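Local coordinates for BIS(5'-nucleosyl)-tetraphosphatase (Diadenosine tetraphosphatase), putative (PDB 5CFJ), which probably hydrolyses diadenosine tetraphosphate asymmetrically, as a Nudix-family Ap4A hydrolase of the malaria parasite Plasmodium falciparum, at residues T60-T65 with I71-Y76; K83-N88 with A137-E142. All blocks are in the same frame, centred on the assembly; numbering follows the deposited sequence. Where two conformers were deposited one is given.

Interaction 1 (T60-T65 with I71-Y76)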
ATOM      1  N   THR A  60      -2.793  12.706  -3.264  1.00 14.84           N
ATOM      2  CA  THR A  60      -1.879  12.462  -2.152  1.00 13.46           C
ATOM      3  C   THR A  60      -1.283  11.059  -2.260  1.00 13.45           C
ATOM      4  O   THR A  60      -0.081  10.874  -2.135  1.00 13.37           O
ATOM      5  CB  THR A  60      -2.588  12.623  -0.800  1.00 14.05           C
ATOM      6  OG1 THR A  60      -3.019  13.982  -0.654  1.00 15.71           O
ATOM      7  CG2 THR A  60      -1.672  12.241   0.355  1.00 13.37           C
ATOM      8  N   ALA A  61      -2.133  10.073  -2.518  1.00 13.23           N
ATOM      9  CA  ALA A  61      -1.687   8.692  -2.622  1.00 13.05           C
ATOM     10  C   ALA A  61      -0.640   8.533  -3.732  1.00 12.55           C
ATOM     11  O   ALA A  61       0.403   7.901  -3.535  1.00 12.78           O
ATOM     12  CB  ALA A  61      -2.859   7.789  -2.871  1.00 13.19           C
ATOM     13  N   VAL A  62      -0.915   9.121  -4.896  1.00 12.49           N
ATOM     14  CA  VAL A  62       0.003   9.043  -6.024  1.00 13.71           C
ATOM     15  C   VAL A  62       1.340   9.704  -5.700  1.00 12.75           C
ATOM     16  O   VAL A  62       2.409   9.135  -5.949  1.00 12.83           O
ATOM     17  CB  VAL A  62      -0.621   9.685  -7.278  1.00 14.44           C
ATOM     18  CG1 VAL A  62       0.428   9.884  -8.368  1.00 15.73           C
ATOM     19  CG2 VAL A  62      -1.781   8.823  -7.781  1.00 15.94           C
ATOM     20  N   ARG A  63       1.291  10.897  -5.113  1.00 12.82           N
ATOM     21  CA  ARG A  63       2.528  11.581  -4.761  1.00 14.10           C
ATOM     22  C   ARG A  63       3.346  10.809  -3.731  1.00 12.60           C
ATOM     23  O   ARG A  63       4.551  10.655  -3.888  1.00 13.22           O
ATOM     24  CB  ARG A  63       2.248  12.977  -4.233  1.00 14.73           C
ATOM     25  CG  ARG A  63       3.533  13.721  -3.847  1.00 15.41           C
ATOM     26  CD  ARG A  63       3.272  15.103  -3.233  1.00 15.34           C
ATOM     27  NE  ARG A  63       2.195  15.048  -2.248  1.00 16.54           N
ATOM     28  CZ  ARG A  63       2.317  14.536  -1.027  1.00 15.97           C
ATOM     29  NH1 ARG A  63       3.479  14.031  -0.619  1.00 17.00           N
ATOM     30  NH2 ARG A  63       1.265  14.504  -0.222  1.00 17.26           N
ATOM     31  N   GLU A  64       2.696  10.331  -2.674  1.00 13.06           N
ATOM     32  CA  GLU A  64       3.416   9.589  -1.646  1.00 13.78           C
ATOM     33  C   GLU A  64       4.018   8.305  -2.207  1.00 13.10           C
ATOM     34  O   GLU A  64       5.131   7.928  -1.855  1.00 13.57           O
ATOM     35  CB  GLU A  64       2.495   9.283  -0.465  1.00 14.56           C
ATOM     36  CG  GLU A  64       2.123  10.523   0.328  1.00 16.81           C
ATOM     37  CD  GLU A  64       3.252  11.006   1.210  1.00 21.43           C
ATOM     38  OE1 GLU A  64       4.106  10.175   1.570  1.00 23.11           O
ATOM     39  OE2 GLU A  64       3.274  12.207   1.552  1.00 24.36           O
ATOM     40  N   THR A  65       3.293   7.652  -3.108  1.00 13.02           N
ATOM     41  CA  THR A  65       3.818   6.450  -3.739  1.00 13.22           C
ATOM     42  C   THR A  65       5.063   6.781  -4.559  1.00 13.28           C
ATOM     43  O   THR A  65       6.078   6.082  -4.476  1.00 12.82           O
ATOM     44  CB  THR A  65       2.738   5.789  -4.595  1.00 13.13           C
ATOM     45  OG1 THR A  65       1.695   5.356  -3.715  1.00 14.25           O
ATOM     46  CG2 THR A  65       3.281   4.586  -5.361  1.00 14.53           C
ATOM     47  N   ILE A  71       7.981   5.068  -8.140  1.00 13.28           N
ATOM     48  CA  ILE A  71       7.060   4.615  -9.174  1.00 13.51           C
ATOM     49  C   ILE A  71       5.960   5.647  -9.381  1.00 13.37           C
ATOM     50  O   ILE A  71       5.200   5.943  -8.457  1.00 14.35           O
ATOM     51  CB  ILE A  71       6.434   3.257  -8.810  1.00 13.76           C
ATOM     52  CG1 ILE A  71       7.524   2.196  -8.628  1.00 15.82           C
ATOM     53  CG2 ILE A  71       5.425   2.842  -9.862  1.00 14.47           C
ATOM     54  CD1 ILE A  71       6.998   0.867  -8.116  1.00 18.32           C
ATOM     55  N   ASN A  72       5.884   6.200 -10.591  1.00 14.08           N
ATOM     56  CA  ASN A  72       4.885   7.204 -10.925  1.00 15.22           C
ATOM     57  C   ASN A  72       3.630   6.568 -11.505  1.00 14.26           C
ATOM     58  O   ASN A  72       3.631   5.394 -11.873  1.00 14.29           O
ATOM     59  CB  ASN A  72       5.462   8.220 -11.911  1.00 18.80           C
ATOM     60  CG  ASN A  72       4.927   9.615 -11.685  1.00 23.44           C
ATOM     61  OD1 ASN A  72       3.852   9.802 -11.116  1.00 23.45           O
ATOM     62  ND2 ASN A  72       5.682  10.607 -12.128  1.00 27.12           N
ATOM     63  N   LYS A  73       2.557   7.350 -11.604  1.00 16.25           N
ATOM     64  CA  LYS A  73       1.259   6.790 -11.957  1.00 16.65           C
ATOM     65  C   LYS A  73       1.172   6.268 -13.384  1.00 15.13           C
ATOM     66  O   LYS A  73       0.292   5.475 -13.685  1.00 16.85           O
ATOM     67  CB  LYS A  73       0.153   7.814 -11.711  1.00 21.69           C
ATOM     68  CG  LYS A  73       0.205   9.026 -12.599  1.00 25.80           C
ATOM     69  CD  LYS A  73      -1.044   9.870 -12.401  1.00 30.13           C
ATOM     70  CE  LYS A  73      -1.051  11.071 -13.322  1.00 33.93           C
ATOM     71  NZ  LYS A  73      -2.297  11.866 -13.153  1.00 36.22           N
ATOM     72  N   ASP A  74       2.089   6.671 -14.259  1.00 15.54           N
ATOM     73  CA  ASP A  74       2.081   6.127 -15.615  1.00 16.73           C
ATOM     74  C   ASP A  74       2.458   4.645 -15.611  1.00 15.55           C
ATOM     75  O   ASP A  74       2.251   3.948 -16.599  1.00 17.17           O
ATOM     76  CB  ASP A  74       3.026   6.909 -16.527  1.00 19.28           C
ATOM     77  CG  ASP A  74       4.461   6.810 -16.082  1.00 22.00           C
ATOM     78  OD1 ASP A  74       4.785   7.386 -15.024  1.00 25.41           O
ATOM     79  OD2 ASP A  74       5.262   6.149 -16.775  1.00 26.30           O
ATOM     80  N   LYS A  75       2.998   4.160 -14.493  1.00 13.53           N
ATOM     81  CA  LYS A  75       3.426   2.764 -14.391  1.00 13.83           C
ATOM     82  C   LYS A  75       2.327   1.820 -13.935  1.00 12.69           C
ATOM     83  O   LYS A  75       2.507   0.603 -13.953  1.00 13.35           O
ATOM     84  CB  LYS A  75       4.603   2.641 -13.423  1.00 14.81           C
ATOM     85  CG  LYS A  75       5.803   3.481 -13.796  1.00 15.70           C
ATOM     86  CD  LYS A  75       6.303   3.133 -15.186  1.00 17.70           C
ATOM     87  CE  LYS A  75       7.621   3.822 -15.478  1.00 20.32           C
ATOM     88  NZ  LYS A  75       7.535   5.303 -15.383  1.00 22.08           N
ATOM     89  N   TYR A  76       1.201   2.365 -13.489  1.00 13.10           N
ATOM     90  CA  TYR A  76       0.155   1.495 -12.964  1.00 13.00           C
ATOM     91  C   TYR A  76      -1.233   1.931 -13.406  1.00 13.56           C
ATOM     92  O   TYR A  76      -1.452   3.081 -13.797  1.00 15.59           O
ATOM     93  CB  TYR A  76       0.248   1.392 -11.432  1.00 12.78           C
ATOM     94  CG  TYR A  76       0.299   2.683 -10.641  1.00 12.78           C
ATOM     95  CD1 TYR A  76      -0.836   3.460 -10.447  1.00 13.19           C
ATOM     96  CD2 TYR A  76       1.484   3.090 -10.032  1.00 13.70           C
ATOM     97  CE1 TYR A  76      -0.786   4.613  -9.688  1.00 13.87           C
ATOM     98  CE2 TYR A  76       1.541   4.238  -9.271  1.00 13.58           C
ATOM     99  CZ  TYR A  76       0.405   5.000  -9.107  1.00 14.09           C
ATOM    100  OH  TYR A  76       0.464   6.154  -8.348  1.00 15.31           O
TER
HETATM  101  O   HOH W   1       2.840   7.255  -8.002  1.00 15.75           O
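Val62, on the helix, meets Tyr76 and Lys73 of the segment that follows. Both its methyls face the Tyr76 hydroxyl: Val62 CG2 lies 3.5 Å from Tyr76 OH and Val62 CG1 lies 3.7 Å from it. CG1 stands anti to the backbone N (chi1 168°), which also brings it to Lys73, with Val62 CG1 3.9 Å from Lys73 CB. Beyond CG the lysine chain runs extended and leads away from the helix.

One water joins the polar groups. It accepts from Tyr76 OH at 2.6 Å. It donates to Val62 O and to Ile71 O, so the hydroxyl of the buried Tyr76 and two backbone carbonyls share one partner. Tyr76 CG sits between its own backbone N and carbonyl carbon (chi1 52°), and this turns the ring back over the 3-10 turn. One ring face takes Lys73 CA, and Ile71 CG2 lies at the ring edge, in plane.

Thr65 splits its two branches. CG2 packs against Ile71 O, while Thr65 OG1 bonds back to Ala61 O at 2.9 Å. Thr65 N reaches that same carbonyl from the other face of its plane.

Helix 57-69 carries most of the Nudix box, the signature of this family. Thr65 also touches Ile11 of strand 6-16. Tyr76 touches Leu13 of that strand and Ala101 of strand 92-103.

Interaction 2 (K83-N88 with A137-E142). With SO4 (sulfate ion), chain B.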
ATOM      1  N   LYS A  83     -10.479   1.517   0.038  1.00 12.72           N
ATOM      2  CA  LYS A  83     -10.991   1.235   1.369  1.00 13.12           C
ATOM      3  C   LYS A  83     -10.338   2.152   2.372  1.00 11.59           C
ATOM      4  O   LYS A  83      -9.131   2.398   2.320  1.00 12.42           O
ATOM      5  CB  LYS A  83     -10.764  -0.227   1.771  1.00 15.48           C
ATOM      6  CG  LYS A  83     -11.503  -0.606   3.071  1.00 20.46           C
ATOM      7  CD  LYS A  83     -11.371  -2.069   3.460  1.00 24.05           C
ATOM      8  CE  LYS A  83     -12.215  -2.349   4.698  1.00 27.41           C
ATOM      9  NZ  LYS A  83     -12.148  -3.768   5.150  1.00 30.51           N
ATOM     10  N   THR A  84     -11.145   2.630   3.309  1.00 11.59           N
ATOM     11  CA  THR A  84     -10.663   3.449   4.402  1.00 12.01           C
ATOM     12  C   THR A  84     -10.599   2.597   5.666  1.00 12.44           C
ATOM     13  O   THR A  84     -11.568   1.944   6.047  1.00 14.35           O
ATOM     14  CB  THR A  84     -11.561   4.667   4.600  1.00 13.14           C
ATOM     15  OG1 THR A  84     -11.541   5.457   3.404  1.00 13.48           O
ATOM     16  CG2 THR A  84     -11.070   5.513   5.735  1.00 14.27           C
ATOM     17  N   LEU A  85      -9.432   2.593   6.291  1.00 12.72           N
ATOM     18  CA  LEU A  85      -9.194   1.895   7.544  1.00 13.24           C
ATOM     19  C   LEU A  85      -9.102   2.902   8.659  1.00 13.79           C
ATOM     20  O   LEU A  85      -8.330   3.836   8.575  1.00 15.25           O
ATOM     21  CB  LEU A  85      -7.892   1.095   7.480  1.00 13.69           C
ATOM     22  CG  LEU A  85      -7.704   0.143   6.306  1.00 15.75           C
ATOM     23  CD1 LEU A  85      -6.387  -0.603   6.436  1.00 17.70           C
ATOM     24  CD2 LEU A  85      -8.870  -0.824   6.200  1.00 19.11           C
ATOM     25  N   LYS A  86      -9.876   2.707   9.713  1.00 15.89           N
ATOM     26  CA  LYS A  86      -9.757   3.546  10.892  1.00 17.61           C
ATOM     27  C   LYS A  86      -9.217   2.711  12.037  1.00 18.89           C
ATOM     28  O   LYS A  86      -9.722   1.627  12.322  1.00 20.10           O
ATOM     29  CB  LYS A  86     -11.092   4.177  11.273  1.00 18.56           C
ATOM     30  CG  LYS A  86     -10.943   5.039  12.511  1.00 20.91           C
ATOM     31  CD  LYS A  86     -12.116   5.942  12.739  1.00 21.16           C
ATOM     32  CE  LYS A  86     -11.797   6.931  13.846  1.00 23.50           C
ATOM     33  NZ  LYS A  86     -12.931   7.849  14.094  1.00 24.42           N
ATOM     34  N   TYR A  87      -8.184   3.228  12.690  1.00 20.90           N
ATOM     35  CA  TYR A  87      -7.491   2.486  13.731  1.00 23.02           C
ATOM     36  C   TYR A  87      -6.822   3.450  14.685  1.00 28.55           C
ATOM     37  O   TYR A  87      -6.848   4.652  14.468  1.00 29.63           O
ATOM     38  CB  TYR A  87      -6.467   1.530  13.119  1.00 22.98           C
ATOM     39  CG  TYR A  87      -5.526   2.157  12.106  1.00 21.47           C
ATOM     40  CD1 TYR A  87      -5.919   2.333  10.785  1.00 20.04           C
ATOM     41  CD2 TYR A  87      -4.241   2.555  12.464  1.00 22.26           C
ATOM     42  CE1 TYR A  87      -5.065   2.894   9.851  1.00 19.49           C
ATOM     43  CE2 TYR A  87      -3.372   3.116  11.530  1.00 21.33           C
ATOM     44  CZ  TYR A  87      -3.796   3.285  10.224  1.00 19.49           C
ATOM     45  OH  TYR A  87      -2.961   3.831   9.270  1.00 19.18           O
ATOM     46  N   ASN A  88      -6.232   2.931  15.754  1.00 33.64           N
ATOM     47  CA  ASN A  88      -5.608   3.800  16.740  1.00 40.51           C
ATOM     48  C   ASN A  88      -4.093   3.747  16.703  1.00 45.30           C
ATOM     49  O   ASN A  88      -3.501   2.692  16.478  1.00 45.83           O
ATOM     50  CB  ASN A  88      -6.108   3.450  18.138  1.00 44.37           C
ATOM     51  CG  ASN A  88      -7.566   3.794  18.329  1.00 48.33           C
ATOM     52  OD1 ASN A  88      -8.033   4.838  17.871  1.00 48.53           O
ATOM     53  ND2 ASN A  88      -8.298   2.919  19.007  1.00 50.79           N
ATOM     54  N   ALA A 137      -4.482  -6.846   6.810  1.00 14.47           N
ATOM     55  CA  ALA A 137      -4.585  -8.216   6.322  1.00 14.93           C
ATOM     56  C   ALA A 137      -5.893  -8.399   5.539  1.00 14.87           C
ATOM     57  O   ALA A 137      -5.950  -8.958   4.412  1.00 15.70           O
ATOM     58  CB  ALA A 137      -4.504  -9.192   7.487  1.00 17.22           C
ATOM     59  N   ASP A 138      -6.953  -7.883   6.143  1.00 14.46           N
ATOM     60  CA  ASP A 138      -8.269  -8.006   5.563  1.00 14.38           C
ATOM     61  C   ASP A 138      -8.367  -7.177   4.291  1.00 14.39           C
ATOM     62  O   ASP A 138      -8.991  -7.614   3.326  1.00 15.84           O
ATOM     63  CB  ASP A 138      -9.345  -7.594   6.561  1.00 16.04           C
ATOM     64  CG  ASP A 138      -9.449  -8.559   7.721  1.00 16.80           C
ATOM     65  OD1 ASP A 138      -8.875  -9.664   7.624  1.00 17.56           O
ATOM     66  OD2 ASP A 138     -10.100  -8.221   8.724  1.00 19.11           O
ATOM     67  N   LEU A 139      -7.731  -6.000   4.270  1.00 14.34           N
ATOM     68  CA  LEU A 139      -7.649  -5.215   3.044  1.00 14.57           C
ATOM     69  C   LEU A 139      -7.075  -6.056   1.915  1.00 13.28           C
ATOM     70  O   LEU A 139      -7.600  -6.037   0.794  1.00 13.77           O
ATOM     71  CB  LEU A 139      -6.793  -3.974   3.269  1.00 15.09           C
ATOM     72  CG  LEU A 139      -6.483  -3.119   2.038  1.00 16.46           C
ATOM     73  CD1 LEU A 139      -7.741  -2.444   1.494  1.00 21.02           C
ATOM     74  CD2 LEU A 139      -5.419  -2.084   2.374  1.00 19.61           C
ATOM     75  N   LEU A 140      -5.987  -6.778   2.186  1.00 13.00           N
ATOM     76  CA  LEU A 140      -5.388  -7.568   1.103  1.00 13.55           C
ATOM     77  C   LEU A 140      -6.337  -8.656   0.605  1.00 13.99           C
ATOM     78  O   LEU A 140      -6.484  -8.880  -0.625  1.00 14.32           O
ATOM     79  CB  LEU A 140      -4.071  -8.202   1.535  1.00 14.39           C
ATOM     80  CG  LEU A 140      -3.019  -7.217   2.038  1.00 13.12           C
ATOM     81  CD1 LEU A 140      -1.682  -7.931   2.214  1.00 14.44           C
ATOM     82  CD2 LEU A 140      -2.888  -6.028   1.104  1.00 14.44           C
ATOM     83  N   LYS A 141      -7.000  -9.344   1.533  1.00 15.18           N
ATOM     84  CA  LYS A 141      -7.932 -10.389   1.100  0.55 15.61           C
ATOM     85  C   LYS A 141      -9.101  -9.829   0.282  1.00 16.07           C
ATOM     86  O   LYS A 141      -9.502 -10.395  -0.749  1.00 17.30           O
ATOM     87  CB  LYS A 141      -8.467 -11.164   2.301  0.55 17.18           C
ATOM     88  CG  LYS A 141      -7.446 -12.077   2.938  0.55 23.02           C
ATOM     89  CD  LYS A 141      -8.093 -12.944   4.001  0.55 21.58           C
ATOM     90  CE  LYS A 141      -9.248 -13.746   3.424  0.55 19.25           C
ATOM     91  NZ  LYS A 141      -8.786 -14.747   2.423  0.55 46.38           N
ATOM     92  N   GLU A 142      -9.650  -8.711   0.729  1.00 15.54           N
ATOM     93  CA  GLU A 142     -10.773  -8.098   0.033  1.00 15.95           C
ATOM     94  C   GLU A 142     -10.363  -7.541  -1.341  1.00 15.20           C
ATOM     95  O   GLU A 142     -11.120  -7.654  -2.320  1.00 15.80           O
ATOM     96  CB  GLU A 142     -11.403  -7.030   0.931  1.00 18.08           C
ATOM     97  CG  GLU A 142     -11.963  -7.667   2.216  1.00 21.68           C
ATOM     98  CD  GLU A 142     -12.536  -6.686   3.230  1.00 25.92           C
ATOM     99  OE1 GLU A 142     -12.596  -5.474   2.945  1.00 27.70           O
ATOM    100  OE2 GLU A 142     -12.931  -7.136   4.331  1.00 28.59           O
TER
HETATM  101  S   SO4 B 201       0.565   3.630  10.413  1.00 28.47           S
HETATM  102  O1  SO4 B 201       1.717   3.464   9.533  1.00 26.24           O
HETATM  103  O2  SO4 B 201      -0.525   4.321   9.735  1.00 27.47           O
HETATM  104  O3  SO4 B 201       0.115   2.314  10.858  1.00 30.68           O
HETATM  105  O4  SO4 B 201       0.974   4.399  11.586  1.00 32.52           O
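Lys83 and Glu142 form a salt bridge from strand to helix, with Lys83 NZ 2.8 Å from Glu142 OE1. The ammonium donates to the syn side of the carboxylate, 32° out of its plane. Glu142 OE2 is farther from the same nitrogen, at 3.6 Å, so the grip falls on one oxygen. The two side chains cross at about a right angle. Lys83 CG is anti to the backbone N (chi1 -170°), and the rest of the chain is fully extended. That shape carries the nitrogen from the strand to the helix.

On its way the lysine passes Leu139. The two side chains run in opposite directions, with Lys83 CB 3.8 Å from Leu139 CD1. Leu85 adds a looser apolar contact, its CD1 4.4 Å from Leu139 CD2. Leu139 also touches Tyr98 and Leu12 in the sheet.

The backbone of the strand pairs with strand 92-103, where Lys83, Leu85 and Tyr87 bond to Tyr98, Thr96 and Lys94. Thr84 OG1 is satisfied by Thr97 OG1.

Farther along the strand, Tyr87 OH donates to sulfate O2 at 2.5 Å, with that oxygen at the ring edge, in plane. Thr96 OG1 is a second partner of the hydroxyl. His43, Lys48 and Lys94 also bind the sulfate, which probably came from the crystallisation liquor. Such a basic cluster is consistent with a place for a phosphate group.

The strand and helix thus meet through an apolar patch edged by one ion pair. Asp138 OD2, 6.1 Å from Lys83 NZ, does not touch it but would probably add to the negative field that favours a charged lysine.

From the N terminus, strands 6-16, 30-37 and 44-50 come first, then helix 57-69. Interaction 1 closes a short connection: five residues lie between its segments, four of them the end of that helix. It ties helix 57-69 to the turn that starts strand 76-89. Interaction 2 opens only after it has closed, so the two are in series and neither nests in nor crosses the other. Its loop is much longer, with 48 residues between the segments, and runs through strands 92-103 and 116-122. It ties the C-terminal helix 134-147 to the same strand 76-89. The two contacts lie on opposite sides of the chain's centre, with their own centres about 20 Å apart.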